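Local coordinates for hypothetical protein (Bacteroides fragilis, PDB 4JJA), which is of unknown function but may act as an exo-beta-N-acetylmuramidase on peptidoglycan, at residues 185-188 and 193-196; 210-215 and 292-297; 309-314 and 337-342. All coordinates share one frame; numbering follows the deposited sequence. Where two conformers were deposited one is given.

Contact 1 of 3, residues 185-188 and 193-196; sequences GERW and RICD
Arg187 and Arg193 approach with their CA atoms 7.0 Å apart, where the chain leaves helix 176-185 through a Schellman motif and then turns back past its end. Arg187 is the residue that breaks the helix, with a positive phi of 58°. Its side chain, bent at chi2 (-65°), swings the guanidinium over to Ile194. There CG2 of Ile194 sits over one face of the flat group, displaced toward its rim. Arg187 NH1 is 3.1 Å from Ile194 CG2, unusually close for an apolar contact, and the exact spacing of these exposed side chains should be read with caution. The methyl also lies near CD, just before the guanidinium. The polar hold on NH1 comes from the carbonyl of Asn184, in the last turn of the helix. Asn184 also touches Ile194 and donates from its ND2 to Cys195 O, so one residue links both sides of this exposed contact. The two segments lie in the connection between helix 176-185 and edge strand 197-200, which completes a beta-alpha-beta crossover from strand 136-140 in the parallel sheet. Cys195 packs on helix 119-132, while backbone hydrogen bonding between Asp196 and Ile137 leads the chain into the sheet.

Contact 2 of 3, residues 210-215 and 292-297; sequences MYRLPI and LSDEEI
Arg212 and Asp294 meet in a single direct salt bridge at the surface, their side chains reaching toward each other from opposite directions. Arg212 NH1 donates to Asp294 OD2 over 2.9 Å with an N-H...O angle of 151°. The oxygen lies at the edge of the guanidinium, close to its plane, and is approached almost head-on along its C-O bond. The two flat groups are 30° from parallel. A bend at chi3 (76°) turns the arginine into this position; the side chain was modelled in two conformers, so the geometry applies to one of them.

Beside the ion pair runs a water-mediated link. Arg212 NH2 donates to water 1 at 3.0 Å, and the same water donates to Asp294 OD1 at 2.8 Å. The water thus takes the place of a second direct bond and joins the other nitrogen to the other oxygen. OD1 is held further by Lys225 NZ, which also bonds Leu292 O. With two cations around it, the carboxylate is probably kept ionised.

The remaining bonds belong to the helix start. Ser293 OG accepts from Glu296 N at 3.0 Å, while Ser293 N donates to Glu296 OE2 at 3.1 Å. Asp294, the first helical residue, therefore projects from a well-anchored turn, where its negative charge should also suit the positive end of the helix dipole.

Reciprocal bonding of this kind is a capping box, with Ser293 as N-cap of helix 294-300. Here the capped end presents a carboxylate to the loop between strand 197-200 and helix 224-233, tying a segment of the N-terminal NamZ sequence region to one of the C-terminal region.

Contact 3 of 3, residues 309-314 and 337-342; sequences DAYHNL and MIEGGK
Tyr311 lies against Ile338, whose CG2 methyl sits over one face of the phenol ring. The CH-pi contact places Ile338 CG2 4.0 Å from the Tyr311 ring centroid, 29° off the normal and displaced toward the CG-CD2 bond. Further out, the hydroxyl end of the tyrosine touches the aliphatic part of Glu339, with Tyr311 OH 3.4 Å from Glu339 CG; these two side chains cross at about a right angle. The ring reaches both partners because Tyr311 CG stands anti to its backbone N (chi1 170°), pointing the phenol across the gap between the helices.

Two waters complete this shell. Water 2 lies at the edge of the phenol, 2.6 Å from Tyr311 OH, and donates to Glu339 O. Water 3 stands at the edge of the imidazole, 2.8 Å from His312 NE2, and donates to both Ile338 O and Lys342 O.

Water 3 spans these two carbonyls at the end of helix 333-339, where the chain leaves through a Schellman motif: Lys342 N bonds Met337 O at 2.9 Å and Gly341 N bonds Ile338 O at 3.0 Å. Ile338 O therefore serves the motif and the water at once. Gly341, with a positive phi, is the residue at which the chain departs from helical geometry.

Tyr311 CD2 lies over the centre of the His312 imidazole, 3.6 Å above its plane, and probably helps to hold the ring's tilt. Phe321 meets the Tyr311 ring from the intervening loop and also touches Glu339. Ile338 is enclosed by Leu307 and Ile308 of helix 305-314 and by Ile347 of helix 344-350. On the side of helix 305-314 that includes Asp309 and Asn313, hydrogen bonds run to Tyr254 and Tyr262 from Asp309, and to Thr260 N from Asn313.

Overall arrangement
The three contacts follow one another along the chain, each closing before the next opens. Contact 1 borders the parallel six-stranded sheet of the N-terminal NamZ region, at its edge strand 197-200. Contact 3 lies among helices of the C-terminal region, with its centre about 41 Å from that of contact 1. Contact 2 joins segments from the two regions; its centre is about 33 Å from that of contact 1 and about 29 Å from that of contact 3. None touches another, although contacts 2 and 3 approach to about 12 Å between nearest atoms and use the consecutive helices 294-300 and 305-314. Contacts 1 and 3 each stay within one sequence region, while contact 2 links the two through a surface ion pair.

Contact 1 of 3, residues 185-188 and 193-196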
loop_
_atom_site.group_PDB
_atom_site.type_symbol
_atom_site.label_atom_id
_atom_site.label_comp_id
_atom_site.label_asym_id
_atom_site.label_seq_id
_atom_site.Cartn_x
_atom_site.Cartn_y
_atom_site.Cartn_z
ATOM N N GLY A 185 17.533 3.381 -8.934
ATOM C CA GLY A 185 18.305 2.712 -9.982
ATOM C C GLY A 185 17.673 2.758 -11.349
ATOM O O GLY A 185 18.390 2.782 -12.350
ATOM N N GLU A 186 16.346 2.761 -11.387
ATOM C CA GLU A 186 15.604 2.820 -12.631
ATOM C C GLU A 186 15.278 4.237 -13.082
ATOM O O GLU A 186 14.631 4.403 -14.113
ATOM C CB GLU A 186 14.314 1.967 -12.519
ATOM C CG GLU A 186 14.552 0.531 -12.242
ATOM C CD GLU A 186 15.355 -0.208 -13.308
ATOM O OE1 GLU A 186 14.893 -0.275 -14.449
ATOM O OE2 GLU A 186 16.445 -0.729 -12.992
ATOM N N ARG A 187 15.714 5.233 -12.322
ATOM C CA ARG A 187 15.503 6.649 -12.610
ATOM C C ARG A 187 14.041 7.002 -12.733
ATOM O O ARG A 187 13.590 7.628 -13.714
ATOM C CB ARG A 187 16.338 7.172 -13.803
ATOM C CG ARG A 187 17.778 7.098 -13.542
ATOM C CD ARG A 187 18.172 8.055 -12.387
ATOM N NE ARG A 187 19.619 8.252 -12.407
ATOM C CZ ARG A 187 20.493 7.405 -11.885
ATOM N NH1 ARG A 187 20.088 6.281 -11.268
ATOM N NH2 ARG A 187 21.797 7.690 -11.984
ATOM N N TRP A 188 13.292 6.637 -11.699
ATOM C CA TRP A 188 11.871 6.934 -11.651
ATOM C C TRP A 188 11.528 8.238 -10.922
ATOM O O TRP A 188 10.363 8.633 -10.896
ATOM C CB TRP A 188 11.146 5.747 -11.009
ATOM C CG TRP A 188 11.086 4.522 -11.843
ATOM C CD1 TRP A 188 11.316 4.412 -13.171
ATOM C CD2 TRP A 188 10.740 3.214 -11.402
ATOM N NE1 TRP A 188 11.170 3.113 -13.574
ATOM C CE2 TRP A 188 10.785 2.362 -12.500
ATOM C CE3 TRP A 188 10.392 2.675 -10.174
ATOM C CZ2 TRP A 188 10.469 1.012 -12.393
ATOM C CZ3 TRP A 188 10.091 1.374 -10.065
ATOM C CH2 TRP A 188 10.117 0.544 -11.162
ATOM N N ARG A 193 16.814 12.593 -10.947
ATOM C CA ARG A 193 17.692 12.634 -9.818
ATOM C C ARG A 193 17.785 11.265 -9.131
ATOM O O ARG A 193 16.945 10.390 -9.350
ATOM C CB ARG A 193 17.196 13.654 -8.797
ATOM C CG ARG A 193 17.003 15.097 -9.308
ATOM C CD ARG A 193 15.978 15.818 -8.382
ATOM N NE ARG A 193 15.396 17.041 -8.955
ATOM C CZ ARG A 193 16.065 18.174 -9.169
ATOM N NH1 ARG A 193 17.372 18.275 -8.899
ATOM N NH2 ARG A 193 15.421 19.210 -9.688
ATOM N N ILE A 194 18.832 11.073 -8.342
ATOM C CA ILE A 194 18.879 10.023 -7.320
ATOM C C ILE A 194 19.009 10.625 -5.929
ATOM O O ILE A 194 19.685 11.642 -5.721
ATOM C CB ILE A 194 19.965 8.989 -7.568
ATOM C CG1 ILE A 194 21.369 9.583 -7.581
ATOM C CG2 ILE A 194 19.625 8.213 -8.878
ATOM C CD1 ILE A 194 22.415 8.519 -7.815
ATOM N N CYS A 195 18.296 10.010 -4.990
ATOM C CA CYS A 195 18.304 10.413 -3.608
ATOM C C CYS A 195 19.276 9.539 -2.819
ATOM O O CYS A 195 19.322 8.313 -3.007
ATOM C CB CYS A 195 16.850 10.315 -3.074
ATOM S SG CYS A 195 16.629 10.812 -1.380
ATOM N N ASP A 196 20.045 10.119 -1.902
ATOM C CA ASP A 196 20.879 9.378 -0.986
ATOM C C ASP A 196 19.956 8.603 -0.023
ATOM O O ASP A 196 19.285 9.211 0.788
ATOM C CB ASP A 196 21.779 10.358 -0.211
ATOM C CG ASP A 196 22.837 9.696 0.611
ATOM O OD1 ASP A 196 22.664 8.552 1.010
ATOM O OD2 ASP A 196 23.857 10.386 0.964
#

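Contact 2 of 3, residues 210-215 and 292-297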
loop_
_atom_site.group_PDB
_atom_site.type_symbol
_atom_site.label_atom_id
_atom_site.label_comp_id
_atom_site.label_asym_id
_atom_site.label_seq_id
_atom_site.Cartn_x
_atom_site.Cartn_y
_atom_site.Cartn_z
HETATM N N MSE A 210 5.438 -14.547 6.043
HETATM C CA MSE A 210 4.075 -14.042 6.103
HETATM C C MSE A 210 3.893 -13.227 7.353
HETATM O O MSE A 210 3.289 -13.680 8.331
HETATM C CB MSE A 210 3.067 -15.190 6.036
HETATM C CG MSE A 210 3.312 -16.104 4.836
HETATM SE SE MSE A 210 3.347 -15.249 3.092
HETATM C CE MSE A 210 1.536 -14.552 3.076
ATOM N N TYR A 211 4.429 -12.012 7.346
ATOM C CA TYR A 211 4.322 -11.112 8.467
ATOM C C TYR A 211 2.924 -10.626 8.636
ATOM O O TYR A 211 2.292 -10.208 7.667
ATOM C CB TYR A 211 5.265 -9.956 8.285
ATOM C CG TYR A 211 5.241 -8.909 9.379
ATOM C CD1 TYR A 211 5.910 -9.077 10.583
ATOM C CD2 TYR A 211 4.601 -7.690 9.181
ATOM C CE1 TYR A 211 5.924 -8.079 11.521
ATOM C CE2 TYR A 211 4.631 -6.685 10.101
ATOM C CZ TYR A 211 5.324 -6.877 11.278
ATOM O OH TYR A 211 5.320 -5.824 12.188
ATOM N N ARG A 212 2.458 -10.592 9.884
ATOM C CA ARG A 212 1.123 -10.122 10.238
ATOM C C ARG A 212 1.227 -8.780 10.935
ATOM O O ARG A 212 2.083 -8.590 11.788
ATOM C CB ARG A 212 0.439 -11.149 11.142
ATOM C CG ARG A 212 0.182 -12.422 10.411
ATOM C CD ARG A 212 -0.544 -13.461 11.188
ATOM N NE ARG A 212 -1.940 -13.278 11.361
ATOM C CZ ARG A 212 -2.870 -13.753 10.535
ATOM N NH1 ARG A 212 -2.571 -14.396 9.429
ATOM N NH2 ARG A 212 -4.114 -13.582 10.868
ATOM N N LEU A 213 0.408 -7.841 10.527
ATOM C CA LEU A 213 0.513 -6.472 10.969
ATOM C C LEU A 213 -0.132 -6.335 12.344
ATOM O O LEU A 213 -1.283 -6.678 12.516
ATOM C CB LEU A 213 -0.223 -5.546 9.999
ATOM C CG LEU A 213 0.569 -5.152 8.770
ATOM C CD1 LEU A 213 1.190 -6.202 7.954
ATOM C CD2 LEU A 213 -0.224 -4.214 7.922
ATOM N N PRO A 214 0.602 -5.806 13.327
ATOM C CA PRO A 214 0.000 -5.642 14.653
ATOM C C PRO A 214 -1.029 -4.541 14.725
ATOM O O PRO A 214 -1.921 -4.597 15.597
ATOM C CB PRO A 214 1.217 -5.319 15.529
ATOM C CG PRO A 214 2.241 -4.667 14.556
ATOM C CD PRO A 214 2.048 -5.439 13.305
ATOM N N ILE A 215 -0.889 -3.527 13.860
ATOM C CA ILE A 215 -1.669 -2.278 13.900
ATOM C C ILE A 215 -2.337 -2.131 12.506
ATOM O O ILE A 215 -1.648 -2.189 11.479
ATOM C CB ILE A 215 -0.744 -1.032 14.180
ATOM C CG1 ILE A 215 -0.008 -1.197 15.537
ATOM C CG2 ILE A 215 -1.512 0.259 14.078
ATOM C CD1 ILE A 215 1.008 -0.093 15.865
ATOM N N LEU A 292 -12.671 -17.868 3.872
ATOM C CA LEU A 292 -11.595 -18.465 3.085
ATOM C C LEU A 292 -10.373 -18.574 4.004
ATOM O O LEU A 292 -10.107 -17.677 4.821
ATOM C CB LEU A 292 -11.223 -17.612 1.884
ATOM C CG LEU A 292 -12.218 -17.557 0.746
ATOM C CD1 LEU A 292 -11.701 -16.565 -0.319
ATOM C CD2 LEU A 292 -12.490 -18.912 0.097
ATOM N N SER A 293 -9.656 -19.681 3.894
ATOM C CA SER A 293 -8.392 -19.757 4.580
ATOM C C SER A 293 -7.369 -18.822 3.976
ATOM O O SER A 293 -7.415 -18.500 2.790
ATOM C CB SER A 293 -7.818 -21.177 4.531
ATOM O OG SER A 293 -7.463 -21.592 3.214
ATOM N N ASP A 294 -6.469 -18.359 4.834
ATOM C CA ASP A 294 -5.312 -17.597 4.324
ATOM C C ASP A 294 -4.631 -18.378 3.187
ATOM O O ASP A 294 -4.318 -17.808 2.117
ATOM C CB ASP A 294 -4.306 -17.308 5.444
ATOM C CG ASP A 294 -4.769 -16.270 6.480
ATOM O OD1 ASP A 294 -5.835 -15.638 6.374
ATOM O OD2 ASP A 294 -4.017 -16.090 7.509
ATOM N N GLU A 295 -4.378 -19.690 3.358
ATOM C CA GLU A 295 -3.720 -20.523 2.313
ATOM C C GLU A 295 -4.388 -20.530 0.959
ATOM O O GLU A 295 -3.739 -20.434 -0.074
ATOM C CB GLU A 295 -3.561 -22.011 2.732
ATOM C CG GLU A 295 -2.441 -22.252 3.738
ATOM C CD GLU A 295 -2.965 -22.174 5.160
ATOM O OE1 GLU A 295 -4.135 -21.743 5.345
ATOM O OE2 GLU A 295 -2.230 -22.539 6.085
ATOM N N GLU A 296 -5.706 -20.648 0.948
ATOM C CA GLU A 296 -6.381 -20.665 -0.352
ATOM C C GLU A 296 -6.368 -19.274 -1.034
ATOM O O GLU A 296 -6.266 -19.225 -2.259
ATOM C CB GLU A 296 -7.763 -21.232 -0.325
ATOM C CG GLU A 296 -8.804 -20.474 0.333
ATOM C CD GLU A 296 -10.090 -21.333 0.429
ATOM O OE1 GLU A 296 -10.553 -21.765 -0.671
ATOM O OE2 GLU A 296 -10.581 -21.582 1.588
ATOM N N ILE A 297 -6.327 -18.204 -0.239
ATOM C CA ILE A 297 -6.175 -16.828 -0.816
ATOM C C ILE A 297 -4.765 -16.779 -1.450
ATOM O O ILE A 297 -4.597 -16.308 -2.586
ATOM C CB ILE A 297 -6.442 -15.771 0.232
ATOM C CG1 ILE A 297 -7.900 -15.855 0.761
ATOM C CG2 ILE A 297 -6.093 -14.392 -0.324
ATOM C CD1 ILE A 297 -8.211 -15.096 2.035
HETATM O O HOH W 1 -6.103 -14.146 8.708
#

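Contact 3 of 3, residues 309-314 and 337-342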
loop_
_atom_site.group_PDB
_atom_site.type_symbol
_atom_site.label_atom_id
_atom_site.label_comp_id
_atom_site.label_asym_id
_atom_site.label_seq_id
_atom_site.Cartn_x
_atom_site.Cartn_y
_atom_site.Cartn_z
ATOM N N ASP A 309 -17.781 -12.518 -11.836
ATOM C CA ASP A 309 -19.069 -12.919 -11.305
ATOM C C ASP A 309 -20.045 -11.755 -11.220
ATOM O O ASP A 309 -21.186 -11.851 -11.683
ATOM C CB ASP A 309 -18.846 -13.550 -9.923
ATOM C CG ASP A 309 -20.118 -13.995 -9.241
ATOM O OD1 ASP A 309 -20.844 -14.751 -9.887
ATOM O OD2 ASP A 309 -20.305 -13.685 -8.083
ATOM N N ALA A 310 -19.603 -10.679 -10.583
ATOM C CA ALA A 310 -20.466 -9.536 -10.449
ATOM C C ALA A 310 -20.851 -8.909 -11.780
ATOM O O ALA A 310 -21.991 -8.526 -11.985
ATOM C CB ALA A 310 -19.817 -8.493 -9.540
ATOM N N TYR A 311 -19.891 -8.828 -12.713
ATOM C CA TYR A 311 -20.151 -8.257 -14.021
ATOM C C TYR A 311 -21.267 -9.012 -14.719
ATOM O O TYR A 311 -22.237 -8.396 -15.198
ATOM C CB TYR A 311 -18.880 -8.304 -14.882
ATOM C CG TYR A 311 -19.158 -7.951 -16.341
ATOM C CD1 TYR A 311 -19.325 -6.653 -16.704
ATOM C CD2 TYR A 311 -19.337 -8.908 -17.288
ATOM C CE1 TYR A 311 -19.648 -6.287 -17.996
ATOM C CE2 TYR A 311 -19.633 -8.567 -18.579
ATOM C CZ TYR A 311 -19.794 -7.258 -18.941
ATOM O OH TYR A 311 -20.135 -6.893 -20.234
ATOM N N HIS A 312 -21.165 -10.316 -14.792
ATOM C CA HIS A 312 -22.172 -11.075 -15.487
ATOM C C HIS A 312 -23.491 -11.129 -14.748
ATOM O O HIS A 312 -24.540 -11.232 -15.368
ATOM C CB HIS A 312 -21.676 -12.501 -15.806
ATOM C CG HIS A 312 -20.600 -12.509 -16.836
ATOM N ND1 HIS A 312 -20.805 -12.134 -18.150
ATOM C CD2 HIS A 312 -19.288 -12.815 -16.731
ATOM C CE1 HIS A 312 -19.656 -12.201 -18.809
ATOM N NE2 HIS A 312 -18.715 -12.627 -17.968
ATOM N N ASN A 313 -23.467 -11.053 -13.421
ATOM C CA ASN A 313 -24.708 -11.088 -12.685
ATOM C C ASN A 313 -25.495 -9.805 -12.858
ATOM O O ASN A 313 -26.728 -9.830 -12.968
ATOM C CB ASN A 313 -24.440 -11.326 -11.191
ATOM C CG ASN A 313 -25.723 -11.547 -10.410
ATOM O OD1 ASN A 313 -26.252 -10.635 -9.843
ATOM N ND2 ASN A 313 -26.304 -12.735 -10.514
ATOM N N LEU A 314 -24.806 -8.657 -12.845
ATOM C CA LEU A 314 -25.514 -7.394 -12.847
ATOM C C LEU A 314 -26.170 -7.041 -14.174
ATOM O O LEU A 314 -27.127 -6.264 -14.195
ATOM C CB LEU A 314 -24.581 -6.269 -12.384
ATOM C CG LEU A 314 -24.524 -6.164 -10.892
ATOM C CD1 LEU A 314 -23.310 -5.348 -10.438
ATOM C CD2 LEU A 314 -25.844 -5.600 -10.286
HETATM N N MSE A 337 -11.596 -7.976 -22.217
HETATM C CA MSE A 337 -11.677 -9.443 -22.134
HETATM C C MSE A 337 -12.821 -9.920 -21.265
HETATM O O MSE A 337 -13.494 -10.886 -21.608
HETATM C CB MSE A 337 -10.357 -10.005 -21.660
HETATM C CG MSE A 337 -9.227 -9.869 -22.661
HETATM SE SE MSE A 337 -7.552 -10.574 -22.067
HETATM C CE MSE A 337 -7.879 -12.484 -22.330
ATOM N N ILE A 338 -13.101 -9.206 -20.168
ATOM C CA ILE A 338 -14.272 -9.574 -19.367
ATOM C C ILE A 338 -15.533 -9.439 -20.217
ATOM O O ILE A 338 -16.390 -10.325 -20.253
ATOM C CB ILE A 338 -14.388 -8.773 -18.083
ATOM C CG1 ILE A 338 -13.211 -9.123 -17.145
ATOM C CG2 ILE A 338 -15.743 -9.034 -17.404
ATOM C CD1 ILE A 338 -13.101 -8.332 -15.864
ATOM N N GLU A 339 -15.661 -8.304 -20.889
ATOM C CA GLU A 339 -16.848 -8.041 -21.684
ATOM C C GLU A 339 -16.947 -9.002 -22.858
ATOM O O GLU A 339 -18.032 -9.279 -23.341
ATOM C CB GLU A 339 -16.796 -6.600 -22.187
ATOM C CG GLU A 339 -17.049 -5.630 -21.054
ATOM C CD GLU A 339 -16.951 -4.170 -21.403
ATOM O OE1 GLU A 339 -16.578 -3.801 -22.540
ATOM O OE2 GLU A 339 -17.199 -3.343 -20.482
ATOM N N GLY A 340 -15.808 -9.477 -23.322
ATOM C CA GLY A 340 -15.738 -10.459 -24.392
ATOM C C GLY A 340 -16.017 -11.881 -23.970
ATOM O O GLY A 340 -15.960 -12.786 -24.817
ATOM N N GLY A 341 -16.275 -12.116 -22.681
ATOM C CA GLY A 341 -16.596 -13.445 -22.204
ATOM C C GLY A 341 -15.441 -14.313 -21.852
ATOM O O GLY A 341 -15.620 -15.515 -21.671
ATOM N N LYS A 342 -14.251 -13.733 -21.743
ATOM C CA LYS A 342 -13.069 -14.532 -21.374
ATOM C C LYS A 342 -13.060 -14.897 -19.898
ATOM O O LYS A 342 -13.732 -14.297 -19.080
ATOM C CB LYS A 342 -11.810 -13.776 -21.730
ATOM C CG LYS A 342 -11.696 -13.378 -23.220
ATOM C CD LYS A 342 -11.749 -14.535 -24.196
ATOM C CE LYS A 342 -11.718 -14.007 -25.631
ATOM N NZ LYS A 342 -11.752 -15.081 -26.633
HETATM O O HOH W 2 -20.427 -8.882 -21.909
HETATM O O HOH W 3 -16.095 -12.751 -18.931
#